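Local structure of SAP-like pentraxin (Limulus polyphemus, 3FLP) at residues A[26-31]-A[138-143]; A[32-37]-A[166-171]; A[56-61]-A[79-84]. The protein is a calcium-binding lectin of the pentraxin family that forms doubly stacked heptameric rings and probably recognises sugars and related ligands through its bound calcium ions. All coordinates share one frame; numbering follows the deposited sequence.

Contact 1 (A[26-31]-A[138-143])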
# COMPACT_ATOMS: atom_id res chain seq x y z
N GLN A 26 44.54 -4.48 -9.03
CA GLN A 26 44.57 -3.36 -9.96
C GLN A 26 45.30 -2.16 -9.37
O GLN A 26 45.05 -1.77 -8.23
CB GLN A 26 43.13 -2.98 -10.35
CG GLN A 26 43.01 -1.88 -11.40
CD GLN A 26 41.58 -1.68 -11.88
OE1 GLN A 26 40.63 -1.93 -11.14
NE2 GLN A 26 41.42 -1.23 -13.11
N THR A 27 46.21 -1.58 -10.15
CA THR A 27 46.95 -0.41 -9.68
C THR A 27 46.02 0.80 -9.75
O THR A 27 45.04 0.81 -10.50
CB THR A 27 48.21 -0.14 -10.54
OG1 THR A 27 47.82 0.14 -11.89
CG2 THR A 27 49.13 -1.35 -10.52
N LEU A 28 46.32 1.81 -8.95
CA LEU A 28 45.49 3.01 -8.91
C LEU A 28 45.78 3.95 -10.07
O LEU A 28 46.82 3.86 -10.72
CB LEU A 28 45.72 3.76 -7.59
CG LEU A 28 45.50 2.98 -6.29
CD1 LEU A 28 45.67 3.91 -5.10
CD2 LEU A 28 44.12 2.37 -6.29
N PRO A 29 44.83 4.84 -10.38
CA PRO A 29 45.03 5.80 -11.47
C PRO A 29 45.80 6.95 -10.84
O PRO A 29 46.05 6.94 -9.64
CB PRO A 29 43.60 6.20 -11.83
CG PRO A 29 42.93 6.22 -10.48
CD PRO A 29 43.45 4.93 -9.84
N ALA A 30 46.19 7.94 -11.64
CA ALA A 30 46.89 9.10 -11.10
C ALA A 30 45.85 9.85 -10.27
O ALA A 30 44.68 9.94 -10.67
CB ALA A 30 47.38 9.99 -12.24
N VAL A 31 46.24 10.37 -9.11
CA VAL A 31 45.30 11.11 -8.27
C VAL A 31 45.96 12.34 -7.68
O VAL A 31 47.17 12.35 -7.44
CB VAL A 31 44.77 10.26 -7.07
CG1 VAL A 31 44.07 8.99 -7.56
CG2 VAL A 31 45.92 9.91 -6.13
N GLY A 138 50.00 3.10 -9.09
CA GLY A 138 50.36 2.78 -7.72
C GLY A 138 49.79 1.45 -7.25
O GLY A 138 48.60 1.17 -7.44
N THR A 139 50.63 0.63 -6.63
CA THR A 139 50.24 -0.67 -6.10
C THR A 139 49.90 -0.50 -4.62
O THR A 139 50.69 0.05 -3.86
CB THR A 139 51.40 -1.70 -6.21
OG1 THR A 139 51.66 -1.98 -7.59
CG2 THR A 139 51.03 -3.00 -5.52
N VAL A 140 48.72 -0.98 -4.22
CA VAL A 140 48.29 -0.86 -2.83
C VAL A 140 48.44 -2.15 -2.03
O VAL A 140 47.97 -3.22 -2.43
CB VAL A 140 46.80 -0.42 -2.72
CG1 VAL A 140 46.36 -0.42 -1.25
CG2 VAL A 140 46.61 0.96 -3.32
N VAL A 141 49.11 -2.04 -0.88
CA VAL A 141 49.29 -3.17 0.03
C VAL A 141 48.70 -2.77 1.37
O VAL A 141 48.87 -1.63 1.81
CB VAL A 141 50.78 -3.53 0.24
CG1 VAL A 141 50.94 -4.36 1.50
CG2 VAL A 141 51.31 -4.32 -0.95
N ILE A 142 48.01 -3.70 2.02
CA ILE A 142 47.41 -3.43 3.33
C ILE A 142 48.08 -4.27 4.41
O ILE A 142 48.28 -5.47 4.24
CB ILE A 142 45.89 -3.77 3.34
CG1 ILE A 142 45.16 -3.00 2.23
CG2 ILE A 142 45.29 -3.42 4.69
CD1 ILE A 142 45.18 -1.50 2.38
N GLY A 143 48.44 -3.62 5.52
CA GLY A 143 49.05 -4.35 6.62
C GLY A 143 50.56 -4.39 6.67
O GLY A 143 51.14 -4.78 7.69
O HOH W 1 47.11 -2.35 -6.33
O HOH W 2 48.48 5.89 -8.54
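Leu28 lays its CD1 methyl against one branch of Val140, CD1 to CG2 3.6 Å, and its CG also rests on that same CG2. The two side chains meet obliquely. Both CG of Leu28 (chi1 -56°) and CG2 of Val140 stand beside their own backbone N and anti to the carbonyl carbon, which brings these branches together. The backbones are joined by one direct bond: Leu28 N gives its hydrogen to Gly138 O at 2.8 Å. The same oxygen also takes a CA-H contact from Thr27, whose CA lies 3.2 Å from Gly138 O. Further out, Thr27 CG2 comes to 3.9 Å from Thr139 OG1.

Two waters lie between the segments where the backbones stand further apart. One gives a proton to Gln26 O and accepts from Val140 N at 3.0 Å; the other accepts from Gly138 N and lies close to Pro29 O, to which it may donate. Gln26 and Thr27 also meet a second subunit, whose Thr27 O takes a hydrogen bond from Gln26 NE2, with the reciprocal bond returned. Val140 also packs on Phe24 and Phe51 of the neighbouring strands. This is a loop leaving strand 21-24 and joined to the start of strand 139-142, in the seven-stranded sheet of the pentraxin beta-sandwich, with Leu28 and Val140 buried.

Contact 2 (A[32-37]-A[166-171])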
# COMPACT_ATOMS: atom_id res chain seq x y z
N ARG A 32 45.18 13.40 -7.47
CA ARG A 32 45.74 14.58 -6.84
C ARG A 32 45.15 14.74 -5.44
O ARG A 32 45.56 15.61 -4.68
CB ARG A 32 45.53 15.84 -7.70
CG ARG A 32 44.19 16.02 -8.35
CD ARG A 32 44.15 17.41 -8.99
NE ARG A 32 45.10 17.58 -10.09
CZ ARG A 32 45.55 18.77 -10.51
NH1 ARG A 32 45.17 19.88 -9.90
NH2 ARG A 32 46.38 18.85 -11.54
N GLN A 33 44.22 13.85 -5.11
CA GLN A 33 43.56 13.84 -3.81
C GLN A 33 43.21 12.39 -3.45
O GLN A 33 43.00 11.56 -4.33
CB GLN A 33 42.27 14.65 -3.83
CG GLN A 33 42.43 16.13 -4.14
CD GLN A 33 41.09 16.84 -4.23
OE1 GLN A 33 40.19 16.40 -4.95
NE2 GLN A 33 40.95 17.93 -3.49
N LEU A 34 43.14 12.10 -2.16
CA LEU A 34 42.81 10.76 -1.74
C LEU A 34 42.22 10.72 -0.34
O LEU A 34 42.71 11.39 0.57
CB LEU A 34 44.06 9.88 -1.80
CG LEU A 34 43.88 8.37 -1.95
CD1 LEU A 34 43.28 8.06 -3.33
CD2 LEU A 34 45.23 7.69 -1.80
N THR A 35 41.15 9.96 -0.18
CA THR A 35 40.53 9.79 1.13
C THR A 35 40.45 8.29 1.37
O THR A 35 39.86 7.55 0.58
CB THR A 35 39.09 10.38 1.19
OG1 THR A 35 39.14 11.80 0.99
CG2 THR A 35 38.46 10.10 2.55
N VAL A 36 41.08 7.84 2.45
CA VAL A 36 41.08 6.42 2.80
C VAL A 36 40.37 6.25 4.14
O VAL A 36 40.81 6.78 5.16
CB VAL A 36 42.53 5.87 2.90
CG1 VAL A 36 42.50 4.37 3.26
CG2 VAL A 36 43.27 6.08 1.58
N CYS A 37 39.26 5.53 4.12
CA CYS A 37 38.46 5.29 5.31
C CYS A 37 38.34 3.78 5.53
O CYS A 37 38.27 3.01 4.57
CB CYS A 37 37.04 5.85 5.14
SG CYS A 37 36.60 7.62 5.33
N LEU A 166 36.93 -1.05 3.98
CA LEU A 166 37.92 -0.13 3.42
C LEU A 166 37.31 0.55 2.20
O LEU A 166 36.92 -0.11 1.23
CB LEU A 166 39.19 -0.89 2.98
CG LEU A 166 40.20 -0.10 2.13
CD1 LEU A 166 40.85 1.01 2.97
CD2 LEU A 166 41.25 -1.07 1.60
N GLN A 167 37.23 1.88 2.25
CA GLN A 167 36.66 2.65 1.15
C GLN A 167 37.63 3.78 0.78
O GLN A 167 38.05 4.55 1.65
CB GLN A 167 35.32 3.24 1.58
CG GLN A 167 34.33 2.23 2.16
CD GLN A 167 33.89 1.16 1.18
OE1 GLN A 167 34.06 1.30 -0.04
NE2 GLN A 167 33.30 0.09 1.69
N VAL A 168 37.96 3.88 -0.50
CA VAL A 168 38.90 4.88 -1.00
C VAL A 168 38.32 5.71 -2.15
O VAL A 168 37.81 5.15 -3.12
CB VAL A 168 40.21 4.21 -1.49
CG1 VAL A 168 41.22 5.27 -1.96
CG2 VAL A 168 40.82 3.35 -0.36
N TRP A 169 38.42 7.03 -2.04
CA TRP A 169 37.94 7.98 -3.04
C TRP A 169 39.12 8.81 -3.53
O TRP A 169 40.06 9.06 -2.77
CB TRP A 169 36.92 8.95 -2.43
CG TRP A 169 35.59 8.38 -2.07
CD1 TRP A 169 34.46 8.35 -2.85
CD2 TRP A 169 35.21 7.80 -0.81
NE1 TRP A 169 33.41 7.81 -2.15
CE2 TRP A 169 33.84 7.46 -0.90
CE3 TRP A 169 35.91 7.55 0.38
CZ2 TRP A 169 33.15 6.88 0.17
CZ3 TRP A 169 35.22 6.97 1.44
CH2 TRP A 169 33.85 6.64 1.33
N ASP A 170 39.08 9.26 -4.79
CA ASP A 170 40.17 10.08 -5.30
C ASP A 170 39.78 11.56 -5.17
O ASP A 170 40.07 12.39 -6.03
CB ASP A 170 40.50 9.71 -6.75
CG ASP A 170 39.36 9.97 -7.70
OD1 ASP A 170 38.20 10.08 -7.26
OD2 ASP A 170 39.62 10.05 -8.92
N GLU A 171 39.11 11.87 -4.06
CA GLU A 171 38.68 13.23 -3.75
C GLU A 171 38.96 13.46 -2.27
O GLU A 171 39.20 12.50 -1.53
CB GLU A 171 37.18 13.41 -4.02
CG GLU A 171 36.81 13.35 -5.51
CD GLU A 171 35.56 14.15 -5.83
OE1 GLU A 171 35.42 15.27 -5.30
OE2 GLU A 171 34.73 13.67 -6.64
O HOH W 3 42.38 13.27 -7.70
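Two neighbouring strands of an antiparallel sheet in the pentraxin sandwich, 33-42 and 161-169, run side by side here; the axes of the short segments approach to 4.8 Å, with 168° between their N-to-C directions. Thr35 with Trp169 and Cys37 with Gln167 are hydrogen-bonded pairs, each closed by two backbone bonds; Cys37 O, for example, takes Gln167 N at 2.8 Å with an angle of 173°. Between them Val36 and Val168 form a non-hydrogen-bonded pair.

The two faces differ. On that of Val36 and Val168 aliphatic side chains meet: the valines lie alongside one another, pointing the same way, while Leu166 CD1 reaches obliquely to Val36 CG1 (3.8 Å) and Leu34 CD1 to Val168 CG1 (3.7 Å). On the other face Cys37 SG sits 4.2 Å from Trp169 CZ3, oblique to the indole, in a sulfur-aromatic contact. That sulfur is tied by a disulfide to Cys103 on strand 100-107, and helix 175-182 packs on both residues through Val181.

Past the last ladder pair Thr35 takes over with its side chain. Its OG1, beside the backbone N at chi1 -64°, donates to Glu171 O at 2.6 Å, in the carbonyl plane and on a lone pair, and also accepts from Leu173 N, so one hydroxyl holds the chain as it leaves the strand. The carboxylate of Glu171 turns to a third subunit, where OE1 meets Trp99 NE1 in a hydrogen bond and Lys41 in a salt bridge. A regular antiparallel ladder with one apolar face turned to the interior is characteristic of the jelly-roll sandwich of pentraxins.

Contact 3 (A[56-61]-A[79-84]). With CA (calcium ion), chain O.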
# COMPACT_ATOMS: atom_id res chain seq x y z
N SER A 56 56.89 2.37 -9.18
CA SER A 56 58.24 1.90 -9.49
C SER A 56 59.36 2.83 -9.00
O SER A 56 60.38 2.37 -8.50
CB SER A 56 58.40 1.68 -11.00
OG SER A 56 58.14 2.87 -11.72
N ASN A 57 59.14 4.13 -9.13
CA ASN A 57 60.12 5.14 -8.73
C ASN A 57 59.95 5.67 -7.30
O ASN A 57 60.80 6.43 -6.82
CB ASN A 57 60.00 6.34 -9.67
CG ASN A 57 58.60 6.95 -9.64
OD1 ASN A 57 57.61 6.28 -9.96
ND2 ASN A 57 58.52 8.23 -9.26
N GLN A 58 58.86 5.30 -6.64
CA GLN A 58 58.60 5.81 -5.29
C GLN A 58 57.80 4.82 -4.45
O GLN A 58 56.58 4.74 -4.57
CB GLN A 58 57.84 7.14 -5.39
CG GLN A 58 57.44 7.78 -4.06
CD GLN A 58 58.62 7.93 -3.11
OE1 GLN A 58 58.94 7.02 -2.35
NE2 GLN A 58 59.28 9.08 -3.17
N ASP A 59 58.49 4.07 -3.60
CA ASP A 59 57.83 3.09 -2.76
C ASP A 59 56.96 3.72 -1.67
O ASP A 59 56.12 3.05 -1.07
CB ASP A 59 58.86 2.13 -2.13
CG ASP A 59 59.85 2.83 -1.20
OD1 ASP A 59 60.48 3.83 -1.63
OD2 ASP A 59 60.02 2.36 -0.05
N ASN A 60 57.16 5.02 -1.43
CA ASN A 60 56.41 5.73 -0.40
C ASN A 60 55.52 6.85 -0.96
O ASN A 60 55.59 7.99 -0.51
CB ASN A 60 57.40 6.30 0.63
CG ASN A 60 58.11 5.21 1.43
OD1 ASN A 60 58.14 4.04 1.03
ND2 ASN A 60 58.68 5.59 2.58
N GLN A 61 54.68 6.52 -1.93
CA GLN A 61 53.78 7.50 -2.53
C GLN A 61 52.73 8.00 -1.55
O GLN A 61 52.48 9.20 -1.44
CB GLN A 61 53.10 6.90 -3.77
CG GLN A 61 53.96 6.89 -5.02
CD GLN A 61 54.03 8.26 -5.69
OE1 GLN A 61 53.63 9.28 -5.11
NE2 GLN A 61 54.54 8.30 -6.91
N GLN A 79 52.06 9.92 5.25
CA GLN A 79 53.30 10.22 4.57
C GLN A 79 52.97 10.25 3.08
O GLN A 79 52.31 9.35 2.57
CB GLN A 79 54.36 9.14 4.88
CG GLN A 79 55.58 9.22 3.96
CD GLN A 79 56.73 8.31 4.38
OE1 GLN A 79 57.62 8.02 3.57
NE2 GLN A 79 56.74 7.89 5.63
N VAL A 80 53.38 11.32 2.41
CA VAL A 80 53.13 11.47 0.98
C VAL A 80 54.43 11.78 0.25
O VAL A 80 55.21 12.64 0.67
CB VAL A 80 52.12 12.60 0.67
CG1 VAL A 80 51.92 12.73 -0.84
CG2 VAL A 80 50.79 12.32 1.36
N ASN A 81 54.66 11.07 -0.85
CA ASN A 81 55.86 11.24 -1.66
C ASN A 81 57.14 11.26 -0.83
O ASN A 81 57.96 12.18 -0.93
CB ASN A 81 55.76 12.52 -2.50
CG ASN A 81 56.72 12.51 -3.69
OD1 ASN A 81 56.78 11.53 -4.43
ND2 ASN A 81 57.45 13.61 -3.88
N ALA A 82 57.31 10.23 0.00
CA ALA A 82 58.48 10.07 0.86
C ALA A 82 58.76 11.23 1.82
O ALA A 82 59.90 11.45 2.21
CB ALA A 82 59.73 9.78 0.01
N SER A 83 57.72 11.97 2.18
CA SER A 83 57.88 13.06 3.14
C SER A 83 58.06 12.38 4.49
O SER A 83 58.02 11.15 4.59
CB SER A 83 56.62 13.91 3.19
OG SER A 83 55.55 13.16 3.75
N SER A 84 58.28 13.17 5.54
CA SER A 84 58.40 12.59 6.86
C SER A 84 56.96 12.27 7.28
O SER A 84 56.01 12.78 6.68
CB SER A 84 59.03 13.59 7.83
OG SER A 84 58.50 14.89 7.64
CA CA O . 58.88 2.06 2.04
O HOH W 4 60.13 3.15 3.70
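One of the subunit's two calcium sites is partly built by this contact, where the corner at 56-61 meets the type I' turn Val80-Ser83 that ends strand 73-80. Asn60 serves both. Its OD1 binds the calcium ion at 2.3 Å, next to Asp59 OD2 at 2.4 Å and water 4, while its ND2 donates to Gln79 OE1 at 2.8 Å. That bond is less than ideal: the donor lies 36° out of the carbonyl plane, and the two amides are turned 62° against each other. Gln79 reaches so far because its chain is extended, CG anti to the backbone N at chi1 167°. Asn60 ND2 also donates to the metal-bound water.

Beside this, backbone bonds hold the turn: Ala82 N donates to Asn60 O, and Asn81 N to Gln61 O at 2.9 Å. Gln58, bent at chi2, folds back so that OE1 accepts from Asn60 N (2.8 Å), and its NE2 passes 3.3 Å from Ala82 CB. Glu145, Gln146 and Asp147 supply further ligands.

Asn60 is thus gripped at both ends of its amide, by metal at the oxygen and by Gln79 and water at the nitrogen. The fixed flip leaves the oxygen facing the ion, and the calcium would probably polarise the amide and strengthen its N-H donors, with Gln79 acting as a second-shell residue.

In the fold
Contacts 1 and 2 are buried, whereas contact 3 is only partly so and lies at a calcium site. Contacts 1 and 3 reach the same sheet, their centres about 12 Å apart; contact 2 lies in the other. Contacts 1 and 2 nevertheless touch, through Val31 CG1 on Asp170 CB and Ile142 CD1 on Leu166 CD2, the second of these joining the two sheets. Along the chain these two cross, and contact 3 is nested inside both loops. Contact 2 rests on a regular ladder and aliphatic packing, contact 1 on one direct bond, water and a small apolar touch, contact 3 on backbone bonds, side-chain amides and a metal. Contacts 1 and 2 also adjoin other subunits; contact 3 touches no other subunit of the assembly.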